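Local coordinates for protein GNAT family acetyltransferase (Mycobacterium smegmatis, PDB 6C30) that probably transfers the acetyl group of acetyl-CoA to an amino group, perhaps a protein N terminus, as a RimJ-type GNAT N-acetyltransferase, at residues 22-27 and 128-133; 32-37 and 73-78; 38-43 and 96-101; 147-152 and 194-199. One frame throughout, in Å; residues are numbered along the deposited sequence. Where two conformers were deposited one is given.

Interaction 1: residues 22-27 and 128-133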
loop_
_atom_site.group_PDB
_atom_site.type_symbol
_atom_site.label_atom_id
_atom_site.label_comp_id
_atom_site.label_asym_id
_atom_site.label_seq_id
_atom_site.Cartn_x
_atom_site.Cartn_y
_atom_site.Cartn_z
ATOM N N VAL A 22 0.514 9.501 -10.262
ATOM C CA VAL A 22 1.421 10.331 -11.053
ATOM C C VAL A 22 1.606 9.628 -12.402
ATOM O O VAL A 22 1.089 8.531 -12.579
ATOM C CB VAL A 22 2.763 10.549 -10.316
ATOM C CG1 VAL A 22 2.552 11.382 -9.059
ATOM C CG2 VAL A 22 3.422 9.218 -10.002
ATOM N N PRO A 23 2.308 10.258 -13.367
ATOM C CA PRO A 23 2.424 9.603 -14.679
ATOM C C PRO A 23 2.904 8.146 -14.644
ATOM O O PRO A 23 2.424 7.334 -15.428
ATOM C CB PRO A 23 3.432 10.490 -15.406
ATOM C CG PRO A 23 3.113 11.851 -14.892
ATOM C CD PRO A 23 2.766 11.661 -13.430
ATOM N N ALA A 24 3.803 7.806 -13.731
ATOM C CA ALA A 24 4.337 6.449 -13.688
ATOM C C ALA A 24 3.333 5.406 -13.174
ATOM O O ALA A 24 3.456 4.220 -13.476
ATOM C CB ALA A 24 5.605 6.416 -12.824
ATOM N N GLY A 25 2.356 5.856 -12.392
ATOM C CA GLY A 25 1.386 4.954 -11.795
ATOM C C GLY A 25 1.026 5.399 -10.395
ATOM O O GLY A 25 1.083 6.583 -10.072
ATOM N N VAL A 26 0.626 4.445 -9.562
ATOM C CA VAL A 26 0.334 4.760 -8.172
ATOM C C VAL A 26 1.623 4.662 -7.359
ATOM O O VAL A 26 2.282 3.615 -7.345
ATOM C CB VAL A 26 -0.740 3.813 -7.588
ATOM C CG1 VAL A 26 -1.010 4.147 -6.124
ATOM C CG2 VAL A 26 -2.034 3.917 -8.411
ATOM N N VAL A 27 2.004 5.755 -6.708
ATOM C CA VAL A 27 3.217 5.756 -5.894
ATOM C C VAL A 27 2.898 6.060 -4.439
ATOM O O VAL A 27 1.985 6.820 -4.133
ATOM C CB VAL A 27 4.255 6.776 -6.403
ATOM C CG1 VAL A 27 4.749 6.390 -7.792
ATOM C CG2 VAL A 27 3.686 8.187 -6.371
ATOM N N GLY A 128 11.032 8.791 -14.733
ATOM C CA GLY A 128 9.595 8.711 -14.929
ATOM C C GLY A 128 8.784 9.403 -13.843
ATOM O O GLY A 128 7.567 9.244 -13.774
ATOM N N GLY A 129 9.452 10.167 -12.988
ATOM C CA GLY A 129 8.771 10.899 -11.933
ATOM C C GLY A 129 8.635 10.170 -10.604
ATOM O O GLY A 129 8.007 10.683 -9.672
ATOM N N ILE A 130 9.207 8.970 -10.504
ATOM C CA ILE A 130 9.070 8.224 -9.254
ATOM C C ILE A 130 9.929 8.853 -8.151
ATOM O O ILE A 130 9.452 9.067 -7.036
ATOM C CB ILE A 130 9.420 6.740 -9.438
ATOM C CG1 ILE A 130 8.412 6.072 -10.385
ATOM C CG2 ILE A 130 9.443 6.024 -8.090
ATOM C CD1 ILE A 130 8.772 4.644 -10.758
ATOM N N ALA A 131 11.169 9.197 -8.475
ATOM C CA ALA A 131 12.039 9.807 -7.470
ATOM C C ALA A 131 11.548 11.185 -7.042
ATOM O O ALA A 131 11.564 11.504 -5.865
ATOM C CB ALA A 131 13.458 9.893 -7.975
ATOM N N THR A 132 11.091 12.000 -7.993
ATOM C CA THR A 132 10.583 13.317 -7.612
ATOM C C THR A 132 9.334 13.182 -6.741
ATOM O O THR A 132 9.188 13.906 -5.762
ATOM C CB THR A 132 10.279 14.197 -8.834
ATOM O OG1 THR A 132 9.400 13.495 -9.721
ATOM C CG2 THR A 132 11.566 14.560 -9.565
ATOM N N ALA A 133 8.466 12.225 -7.060
ATOM C CA ALA A 133 7.292 11.990 -6.228
ATOM C C ALA A 133 7.665 11.517 -4.826
ATOM O O ALA A 133 7.072 11.952 -3.838
ATOM C CB ALA A 133 6.360 10.978 -6.886
HETATM O O HOH W 1 5.518 9.820 -12.471
#

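Interaction 2: residues 32-37 and 73-78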
loop_
_atom_site.group_PDB
_atom_site.type_symbol
_atom_site.label_atom_id
_atom_site.label_comp_id
_atom_site.label_asym_id
_atom_site.label_seq_id
_atom_site.Cartn_x
_atom_site.Cartn_y
_atom_site.Cartn_z
ATOM N N VAL A 32 10.121 0.167 5.581
ATOM C CA VAL A 32 10.866 -1.057 5.286
ATOM C C VAL A 32 10.378 -2.202 6.169
ATOM O O VAL A 32 9.975 -1.990 7.322
ATOM C CB VAL A 32 12.400 -0.894 5.499
ATOM C CG1 VAL A 32 13.015 0.060 4.480
ATOM C CG2 VAL A 32 12.716 -0.447 6.920
ATOM N N ARG A 33 10.424 -3.414 5.633
ATOM C CA ARG A 33 10.047 -4.577 6.428
ATOM C C ARG A 33 10.851 -5.789 5.989
ATOM O O ARG A 33 11.459 -5.799 4.900
ATOM C CB ARG A 33 8.543 -4.842 6.324
ATOM C CG ARG A 33 8.078 -5.190 4.930
ATOM C CD ARG A 33 6.541 -5.244 4.873
ATOM N NE ARG A 33 6.120 -5.323 3.484
ATOM C CZ ARG A 33 5.177 -4.570 2.923
ATOM N NH1 ARG A 33 4.506 -3.648 3.610
ATOM N NH2 ARG A 33 4.913 -4.747 1.644
ATOM N N MET A 34 10.867 -6.819 6.833
ATOM C CA MET A 34 11.699 -7.989 6.561
ATOM C C MET A 34 11.375 -8.685 5.243
ATOM O O MET A 34 12.275 -9.183 4.570
ATOM C CB MET A 34 11.602 -9.006 7.719
ATOM C CG MET A 34 12.141 -8.478 9.032
ATOM S SD MET A 34 13.910 -8.162 8.924
ATOM C CE MET A 34 14.203 -7.317 10.458
ATOM N N ARG A 35 10.101 -8.704 4.853
ATOM C CA ARG A 35 9.711 -9.372 3.622
ATOM C C ARG A 35 10.226 -8.674 2.361
ATOM O O ARG A 35 10.090 -9.210 1.265
ATOM C CB ARG A 35 8.187 -9.501 3.553
ATOM C CG ARG A 35 7.608 -10.540 4.510
ATOM C CD ARG A 35 7.008 -11.690 3.722
ATOM N NE ARG A 35 6.680 -12.846 4.551
ATOM C CZ ARG A 35 5.503 -13.042 5.134
ATOM N NH1 ARG A 35 4.532 -12.137 5.011
ATOM N NH2 ARG A 35 5.298 -14.138 5.854
ATOM N N ASP A 36 10.855 -7.511 2.521
ATOM C CA ASP A 36 11.452 -6.840 1.372
ATOM C C ASP A 36 12.757 -7.470 0.907
ATOM O O ASP A 36 13.305 -7.031 -0.101
ATOM C CB ASP A 36 11.709 -5.367 1.690
ATOM C CG ASP A 36 10.430 -4.559 1.812
ATOM O OD1 ASP A 36 9.466 -4.862 1.062
ATOM O OD2 ASP A 36 10.410 -3.625 2.647
ATOM N N ALA A 37 13.273 -8.469 1.629
ATOM C CA ALA A 37 14.601 -9.003 1.322
ATOM C C ALA A 37 14.736 -9.416 -0.132
ATOM O O ALA A 37 15.728 -9.079 -0.786
ATOM C CB ALA A 37 14.929 -10.180 2.229
ATOM N N SER A 73 19.569 -7.978 9.082
ATOM C CA SER A 73 20.323 -7.079 9.957
ATOM C C SER A 73 20.254 -5.618 9.510
ATOM O O SER A 73 20.221 -4.715 10.340
ATOM C CB SER A 73 21.779 -7.532 10.056
ATOM O OG SER A 73 21.863 -8.732 10.829
ATOM N N ILE A 74 20.220 -5.387 8.202
ATOM C CA ILE A 74 20.109 -4.022 7.698
ATOM C C ILE A 74 18.747 -3.430 8.063
ATOM O O ILE A 74 18.649 -2.319 8.611
ATOM C CB ILE A 74 20.339 -3.992 6.177
ATOM C CG1 ILE A 74 21.798 -4.345 5.870
ATOM C CG2 ILE A 74 19.961 -2.632 5.596
ATOM C CD1 ILE A 74 22.086 -4.592 4.406
ATOM N N CYS A 75 17.693 -4.195 7.796
ATOM C CA CYS A 75 16.349 -3.761 8.104
ATOM C C CYS A 75 16.177 -3.533 9.612
ATOM O O CYS A 75 15.599 -2.536 10.032
ATOM C CB CYS A 75 15.353 -4.796 7.581
ATOM S SG CYS A 75 13.636 -4.316 7.741
ATOM N N SER A 76 16.680 -4.465 10.421
ATOM C CA SER A 76 16.592 -4.304 11.872
ATOM C C SER A 76 17.307 -3.033 12.340
ATOM O O SER A 76 16.793 -2.301 13.191
ATOM C CB SER A 76 17.168 -5.526 12.592
ATOM O OG SER A 76 16.256 -6.613 12.571
ATOM N N GLY A 77 18.479 -2.765 11.773
ATOM C CA GLY A 77 19.214 -1.562 12.127
ATOM C C GLY A 77 18.462 -0.292 11.767
ATOM O O GLY A 77 18.411 0.654 12.555
ATOM N N LEU A 78 17.898 -0.257 10.558
ATOM C CA LEU A 78 17.100 0.898 10.136
ATOM C C LEU A 78 15.905 1.122 11.050
ATOM O O LEU A 78 15.620 2.243 11.462
ATOM C CB LEU A 78 16.611 0.722 8.694
ATOM C CG LEU A 78 17.708 0.764 7.630
ATOM C CD1 LEU A 78 17.168 0.312 6.275
ATOM C CD2 LEU A 78 18.313 2.161 7.530
#

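Interaction 3: residues 38-43 and 96-101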
loop_
_atom_site.group_PDB
_atom_site.type_symbol
_atom_site.label_atom_id
_atom_site.label_comp_id
_atom_site.label_asym_id
_atom_site.label_seq_id
_atom_site.Cartn_x
_atom_site.Cartn_y
_atom_site.Cartn_z
ATOM N N ALA A 38 13.751 -10.132 -0.663
ATOM C CA ALA A 38 13.909 -10.671 -2.008
ATOM C C ALA A 38 13.974 -9.575 -3.066
ATOM O O ALA A 38 14.860 -9.613 -3.936
ATOM C CB ALA A 38 12.779 -11.648 -2.324
ATOM N N ALA A 39 13.081 -8.596 -2.990
ATOM C CA ALA A 39 13.061 -7.535 -3.993
ATOM C C ALA A 39 14.267 -6.613 -3.839
ATOM O O ALA A 39 14.922 -6.260 -4.833
ATOM C CB ALA A 39 11.776 -6.735 -3.898
ATOM N N TRP A 40 14.564 -6.218 -2.604
ATOM C CA TRP A 40 15.724 -5.376 -2.347
ATOM C C TRP A 40 16.992 -6.029 -2.890
ATOM O O TRP A 40 17.771 -5.412 -3.603
ATOM C CB TRP A 40 15.851 -5.123 -0.846
ATOM C CG TRP A 40 17.118 -4.481 -0.393
ATOM C CD1 TRP A 40 17.394 -3.142 -0.327
ATOM C CD2 TRP A 40 18.271 -5.155 0.129
ATOM N NE1 TRP A 40 18.658 -2.943 0.184
ATOM C CE2 TRP A 40 19.211 -4.162 0.483
ATOM C CE3 TRP A 40 18.595 -6.501 0.343
ATOM C CZ2 TRP A 40 20.453 -4.476 1.025
ATOM C CZ3 TRP A 40 19.829 -6.810 0.893
ATOM C CH2 TRP A 40 20.740 -5.799 1.221
ATOM N N SER A 41 17.193 -7.301 -2.581
ATOM C CA SER A 41 18.384 -8.000 -3.028
ATOM C C SER A 41 18.408 -8.112 -4.547
ATOM O O SER A 41 19.412 -7.800 -5.181
ATOM C CB SER A 41 18.460 -9.393 -2.387
ATOM O OG SER A 41 19.523 -10.152 -2.937
ATOM N N ARG A 42 17.305 -8.548 -5.139
ATOM C CA ARG A 42 17.256 -8.733 -6.581
ATOM C C ARG A 42 17.608 -7.435 -7.304
ATOM O O ARG A 42 18.463 -7.418 -8.210
ATOM C CB ARG A 42 15.867 -9.223 -7.000
ATOM C CG ARG A 42 15.726 -9.547 -8.478
ATOM C CD ARG A 42 14.257 -9.784 -8.831
ATOM N NE ARG A 42 13.484 -8.551 -8.708
ATOM C CZ ARG A 42 12.471 -8.371 -7.863
ATOM N NH1 ARG A 42 12.083 -9.352 -7.061
ATOM N NH2 ARG A 42 11.843 -7.204 -7.825
ATOM N N ILE A 43 16.967 -6.348 -6.902
ATOM C CA ILE A 43 17.170 -5.082 -7.599
ATOM C C ILE A 43 18.559 -4.499 -7.323
ATOM O O ILE A 43 19.235 -4.057 -8.256
ATOM C CB ILE A 43 16.089 -4.064 -7.225
ATOM C CG1 ILE A 43 14.708 -4.616 -7.601
ATOM C CG2 ILE A 43 16.342 -2.744 -7.942
ATOM C CD1 ILE A 43 13.560 -3.835 -7.010
ATOM N N GLY A 96 2.146 -0.826 -5.698
ATOM C CA GLY A 96 2.308 -1.767 -4.602
ATOM C C GLY A 96 3.639 -2.506 -4.546
ATOM O O GLY A 96 3.881 -3.233 -3.579
ATOM N N GLU A 97 4.485 -2.345 -5.564
ATOM C CA GLU A 97 5.745 -3.079 -5.643
ATOM C C GLU A 97 6.921 -2.245 -5.175
ATOM O O GLU A 97 7.037 -1.079 -5.521
ATOM C CB GLU A 97 6.004 -3.545 -7.080
ATOM C CG GLU A 97 4.980 -4.540 -7.596
ATOM C CD GLU A 97 5.321 -5.074 -8.977
ATOM O OE1 GLU A 97 6.100 -4.418 -9.706
ATOM O OE2 GLU A 97 4.822 -6.170 -9.317
ATOM N N PHE A 98 7.797 -2.866 -4.389
ATOM C CA PHE A 98 9.085 -2.273 -4.019
ATOM C C PHE A 98 9.840 -1.848 -5.275
ATOM O O PHE A 98 10.159 -2.707 -6.104
ATOM C CB PHE A 98 9.891 -3.313 -3.232
ATOM C CG PHE A 98 11.246 -2.839 -2.708
ATOM C CD1 PHE A 98 11.480 -2.790 -1.345
ATOM C CD2 PHE A 98 12.298 -2.528 -3.564
ATOM C CE1 PHE A 98 12.721 -2.389 -0.838
ATOM C CE2 PHE A 98 13.539 -2.137 -3.060
ATOM C CZ PHE A 98 13.741 -2.061 -1.694
ATOM N N VAL A 99 10.140 -0.557 -5.413
ATOM C CA VAL A 99 10.956 -0.107 -6.546
ATOM C C VAL A 99 12.101 0.797 -6.103
ATOM O O VAL A 99 12.802 1.364 -6.942
ATOM C CB VAL A 99 10.119 0.640 -7.630
ATOM C CG1 VAL A 99 9.091 -0.305 -8.287
ATOM C CG2 VAL A 99 9.470 1.891 -7.062
ATOM N N GLY A 100 12.308 0.924 -4.794
ATOM C CA GLY A 100 13.429 1.700 -4.292
ATOM C C GLY A 100 13.189 2.088 -2.855
ATOM O O GLY A 100 12.272 1.566 -2.207
ATOM N N GLN A 101 13.998 3.023 -2.365
ATOM C CA GLN A 101 13.905 3.488 -0.986
ATOM C C GLN A 101 13.959 4.993 -0.910
ATOM O O GLN A 101 14.557 5.650 -1.769
ATOM C CB GLN A 101 15.031 2.902 -0.131
ATOM C CG GLN A 101 14.836 1.439 0.233
ATOM C CD GLN A 101 16.074 0.848 0.868
ATOM O OE1 GLN A 101 16.927 0.274 0.187
ATOM N NE2 GLN A 101 16.209 1.034 2.187
HETATM O O HOH W 2 19.638 -0.257 0.544
HETATM O O HOH W 3 10.045 -5.299 -6.986
#

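Interaction 4: residues 147-152 and 194-199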
loop_
_atom_site.group_PDB
_atom_site.type_symbol
_atom_site.label_atom_id
_atom_site.label_comp_id
_atom_site.label_asym_id
_atom_site.label_seq_id
_atom_site.Cartn_x
_atom_site.Cartn_y
_atom_site.Cartn_z
ATOM N N GLN A 147 7.460 17.132 12.126
ATOM C CA GLN A 147 7.605 18.454 12.748
ATOM C C GLN A 147 8.982 19.065 12.497
ATOM O O GLN A 147 9.519 19.799 13.332
ATOM C CB GLN A 147 7.328 18.368 14.254
ATOM C CG GLN A 147 5.922 17.888 14.574
ATOM C CD GLN A 147 5.720 17.616 16.052
ATOM O OE1 GLN A 147 6.644 17.755 16.855
ATOM N NE2 GLN A 147 4.505 17.223 16.421
ATOM N N LEU A 148 9.549 18.777 11.332
ATOM C CA LEU A 148 10.856 19.312 10.995
ATOM C C LEU A 148 10.764 20.658 10.277
ATOM O O LEU A 148 9.727 21.014 9.695
ATOM C CB LEU A 148 11.635 18.310 10.133
ATOM C CG LEU A 148 11.943 16.984 10.832
ATOM C CD1 LEU A 148 12.689 16.044 9.889
ATOM C CD2 LEU A 148 12.749 17.204 12.112
ATOM N N HIS A 149 11.866 21.398 10.341
ATOM C CA HIS A 149 11.982 22.718 9.732
ATOM C C HIS A 149 12.824 22.730 8.450
ATOM O O HIS A 149 12.668 23.601 7.604
ATOM C CB HIS A 149 12.576 23.702 10.749
ATOM C CG HIS A 149 12.843 25.062 10.186
ATOM N ND1 HIS A 149 14.109 25.503 9.869
ATOM C CD2 HIS A 149 11.999 26.069 9.854
ATOM C CE1 HIS A 149 14.037 26.729 9.379
ATOM N NE2 HIS A 149 12.766 27.095 9.358
ATOM N N ARG A 150 13.699 21.740 8.302
ATOM C CA ARG A 150 14.668 21.741 7.215
ATOM C C ARG A 150 14.990 20.314 6.792
ATOM O O ARG A 150 15.103 19.426 7.636
ATOM C CB ARG A 150 15.934 22.480 7.660
ATOM C CG ARG A 150 17.073 22.532 6.659
ATOM C CD ARG A 150 18.209 23.446 7.165
ATOM N NE ARG A 150 19.331 23.455 6.230
ATOM C CZ ARG A 150 20.234 22.486 6.145
ATOM N NH1 ARG A 150 20.158 21.439 6.960
ATOM N NH2 ARG A 150 21.213 22.566 5.254
ATOM N N ILE A 151 15.122 20.106 5.488
ATOM C CA ILE A 151 15.627 18.852 4.945
ATOM C C ILE A 151 16.764 19.154 3.976
ATOM O O ILE A 151 16.659 20.056 3.131
ATOM C CB ILE A 151 14.516 18.055 4.239
ATOM C CG1 ILE A 151 13.456 17.598 5.253
ATOM C CG2 ILE A 151 15.088 16.859 3.483
ATOM C CD1 ILE A 151 13.974 16.638 6.312
ATOM N N GLU A 152 17.866 18.419 4.107
ATOM C CA GLU A 152 18.996 18.574 3.207
ATOM C C GLU A 152 19.306 17.268 2.494
ATOM O O GLU A 152 18.803 16.209 2.882
ATOM C CB GLU A 152 20.236 19.044 3.971
ATOM C CG GLU A 152 20.748 18.003 4.961
ATOM C CD GLU A 152 21.954 18.461 5.758
ATOM O OE1 GLU A 152 22.683 17.587 6.265
ATOM O OE2 GLU A 152 22.181 19.686 5.900
ATOM N N ALA A 194 19.330 21.965 0.033
ATOM C CA ALA A 194 18.418 22.048 1.162
ATOM C C ALA A 194 17.133 22.778 0.819
ATOM O O ALA A 194 17.059 23.539 -0.152
ATOM C CB ALA A 194 19.089 22.744 2.344
ATOM N N ILE A 195 16.121 22.541 1.636
ATOM C CA ILE A 195 14.876 23.288 1.552
ATOM C C ILE A 195 14.319 23.410 2.971
ATOM O O ILE A 195 14.510 22.509 3.791
ATOM C CB ILE A 195 13.877 22.597 0.577
ATOM C CG1 ILE A 195 12.650 23.482 0.336
ATOM C CG2 ILE A 195 13.470 21.193 1.066
ATOM C CD1 ILE A 195 11.681 22.922 -0.704
ATOM N N THR A 196 13.677 24.535 3.287
ATOM C CA THR A 196 13.105 24.686 4.623
ATOM C C THR A 196 11.584 24.784 4.526
ATOM O O THR A 196 11.036 24.996 3.443
ATOM C CB THR A 196 13.689 25.911 5.388
ATOM O OG1 THR A 196 13.288 27.132 4.749
ATOM C CG2 THR A 196 15.211 25.844 5.458
ATOM N N ALA A 197 10.914 24.605 5.663
ATOM C CA ALA A 197 9.462 24.473 5.689
ATOM C C ALA A 197 8.756 25.703 5.125
ATOM O O ALA A 197 7.714 25.574 4.482
ATOM C CB ALA A 197 8.993 24.193 7.099
ATOM N N GLU A 198 9.336 26.881 5.343
ATOM C CA GLU A 198 8.780 28.126 4.791
ATOM C C GLU A 198 8.608 28.063 3.273
ATOM O O GLU A 198 7.734 28.726 2.715
ATOM C CB GLU A 198 9.671 29.326 5.147
ATOM C CG GLU A 198 9.822 29.602 6.641
ATOM C CD GLU A 198 11.025 28.903 7.251
ATOM O OE1 GLU A 198 11.575 27.994 6.599
ATOM O OE2 GLU A 198 11.419 29.262 8.379
ATOM N N GLU A 199 9.444 27.271 2.605
ATOM C CA GLU A 199 9.458 27.209 1.148
ATOM C C GLU A 199 8.475 26.193 0.582
ATOM O O GLU A 199 8.263 26.146 -0.627
ATOM C CB GLU A 199 10.854 26.859 0.636
ATOM C CG GLU A 199 11.970 27.721 1.182
ATOM C CD GLU A 199 13.324 27.253 0.698
ATOM O OE1 GLU A 199 13.644 27.439 -0.499
ATOM O OE2 GLU A 199 14.072 26.677 1.517
#

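Interaction 1: residues 22-27 and 128-133
The methyl group of A24 meets the side chain of I130, CB to CG1 at 3.7 Å, where the turn of a β-hairpin packs on the glycine-rich loop that starts helix 130-143. In the GNAT fold this loop, with the helix N terminus behind it, is the usual seat of the acetyl-CoA pyrophosphate, so a similar role is likely here. The same A24 CB touches G128 O at 3.6 Å. A second patch lies deeper, where V27 CG2 in the modelled conformer stands 3.9 Å from A133 CB. V22 CG1 reaches the same methyl more loosely, and I130 lies on I92 and L94 of the next strand of the sheet. I130 has CG1 anti to its carbonyl carbon (chi1 -65°), which turns that branch and CD1 toward A24.

Polar contact is made through water, which accepts from A24 N at 2.9 Å. The same water sits 2.5 Å from G128 O, short for a hydrogen bond and to be read with caution.

Behind this shell, a type I turn from V22 to G25 sets A24 in place. It is closed by V22 N to G25 O and G25 N to V22 O, both 3.0 Å. A24 O is held from outside by R35 of the second subunit. On the other side G129 is the N-cap, and its carbonyl O takes the first helical bond, from A133 N at 3.1 Å.

Interaction 2: residues 32-37 and 73-78
C75 points its thiol at the backbone of R33 and M34, and van der Waals contact carries most of this interface. Its SG lies 3.6 Å from R33 C and, with chi1 at -174°, stands anti to its own backbone N, reaching from the helix across to the loop. V32 CG2 closes on the same sulfur at 4.1 Å and passes on to L78 CB at 4.4 Å, giving a small apolar seam along one side of helix 71-83. M34 comes from the other flank: its chain bends at chi2 (-65°) and lays SD beside C75 CB at 3.9 Å. The CE methyl then extends over the helix surface toward S76. Its close approach to S76 OG depends on one of two modelled serine conformers and is doubtful in detail.

Hydrogen bonds shape the loop from within. R33 N donates to D36 OD2 at 3.0 Å, met from 40° above the carboxylate plane, and D36 N returns a bond to R33 O, also 3.0 Å. The helix grips the loop through residues next to the contact: W71 NE1 binds R33 O and R79 NH1 binds V32 O.

Charge forms the third group. D36 OD2 also pairs with R30, which would help keep the carboxylate ionised, and R35 makes a salt bridge to D95 of the second subunit. The arrangement belongs to the helical connection of the GNAT fold, in which the chain leaves an early strand, 25-31, and passes through helices including 37-46 and 71-83 before rejoining the sheet at strand 88-94.

Interaction 3: residues 38-43 and 96-101
The phenyl ring of F98 is sandwiched between two backbone atoms: W40 N lies 4.2 Å above one face and G100 O 3.9 Å above the opposite face, both offset toward the rim. With CG anti to the backbone N (chi1 -177°), the ring is carried from the strand against helix 37-46. F98 CZ reaches W40 CB at 3.8 Å and sits near the indole plane at its edge, so the two aromatic rings do not stack. I43 CD1 slants in at 3.9 Å from F98 CD2, and A39 CB fills in by F98 CB at 4.0 Å.

At the polar end, Q101 OE1 lies 3.5 Å from W40 CD1, with amide and indole planes 73° apart. W120 NE1 and a bridging water both donate to this oxygen; the water in turn accepts from W40 NE1 at 2.9 Å, in the indole plane.

Just after F98 a classic β bulge sets V99 and G100 against I92. The axes of 38-43 and 97-101 approach to 8.6 Å with a signed crossing angle of -58°, and W120 of strand 114-121 and V91 of strand 88-94 flank F98 on the GNAT sheet, while W71 of helix 71-83 meets the W40 ring.

Interaction 4: residues 147-152 and 194-199
H149 and E198 are joined by a His-carboxylate hydrogen bond, NE2 to OE2 at 2.7 Å. The oxygen lies in the imidazole plane and is met on its syn side, although the ring and carboxylate planes stand 85° apart. With CG anti to the backbone N (chi1 175°), the ring also sets one face against T196 CB. The second carboxylate oxygen is used too: T196 OG1 donates to E198 OE1 at 2.7 Å. A negative E198 would probably favour protonation of the imidazole.

The backbone of H149 is engaged as well, A197 N reaching H149 O at 2.8 Å with the donor tilted out of the carbonyl plane. Beyond it the strands are antiparallel. I151 and I195 form a hydrogen-bonded pair, I151 N to I195 O at 3.0 Å with a nearly straight 170° N-H...O angle, and I195 N to I151 O at 2.9 Å. This is the GNAT arrangement in which the late strand 186-196 lies between strands 150-155 and 172-180. I151 and I195 face helix 130-143 through L139, while R150, E152, A194 and T196 occupy the other face.

There R150 makes an end-on salt bridge to E152 OE2 (NH1 2.9 Å, NH2 3.1 Å), near the guanidinium plane. NH2 also salt-bridges E174, and NH1 hydrogen-bonds S114 OG. T196 N is taken by E199 OE2 at 2.8 Å, a carboxylate whose OE1 pairs with R172.

Interactions 1, 3 and 4 reach the same mixed sheet, while interaction 2 joins a loop to a helix beside it. Interactions 2 and 3 are the closest, with centres 12 Å apart and segments that alternate along the chain; I74 CD1 packs 3.7 Å from W40 CH2. Interaction 3 also meets interaction 1, I130 CG2 lying 4.3 Å from V99 CG2. Interaction 4 stands apart: its centre is 28 Å from that of interaction 3 and 22 Å from that of interaction 1, though helix 130-143 spans the latter gap. Interaction 1 holds the loop that probably receives acetyl-CoA, empty in this apo form. Interactions 1 and 2 both reach the second subunit.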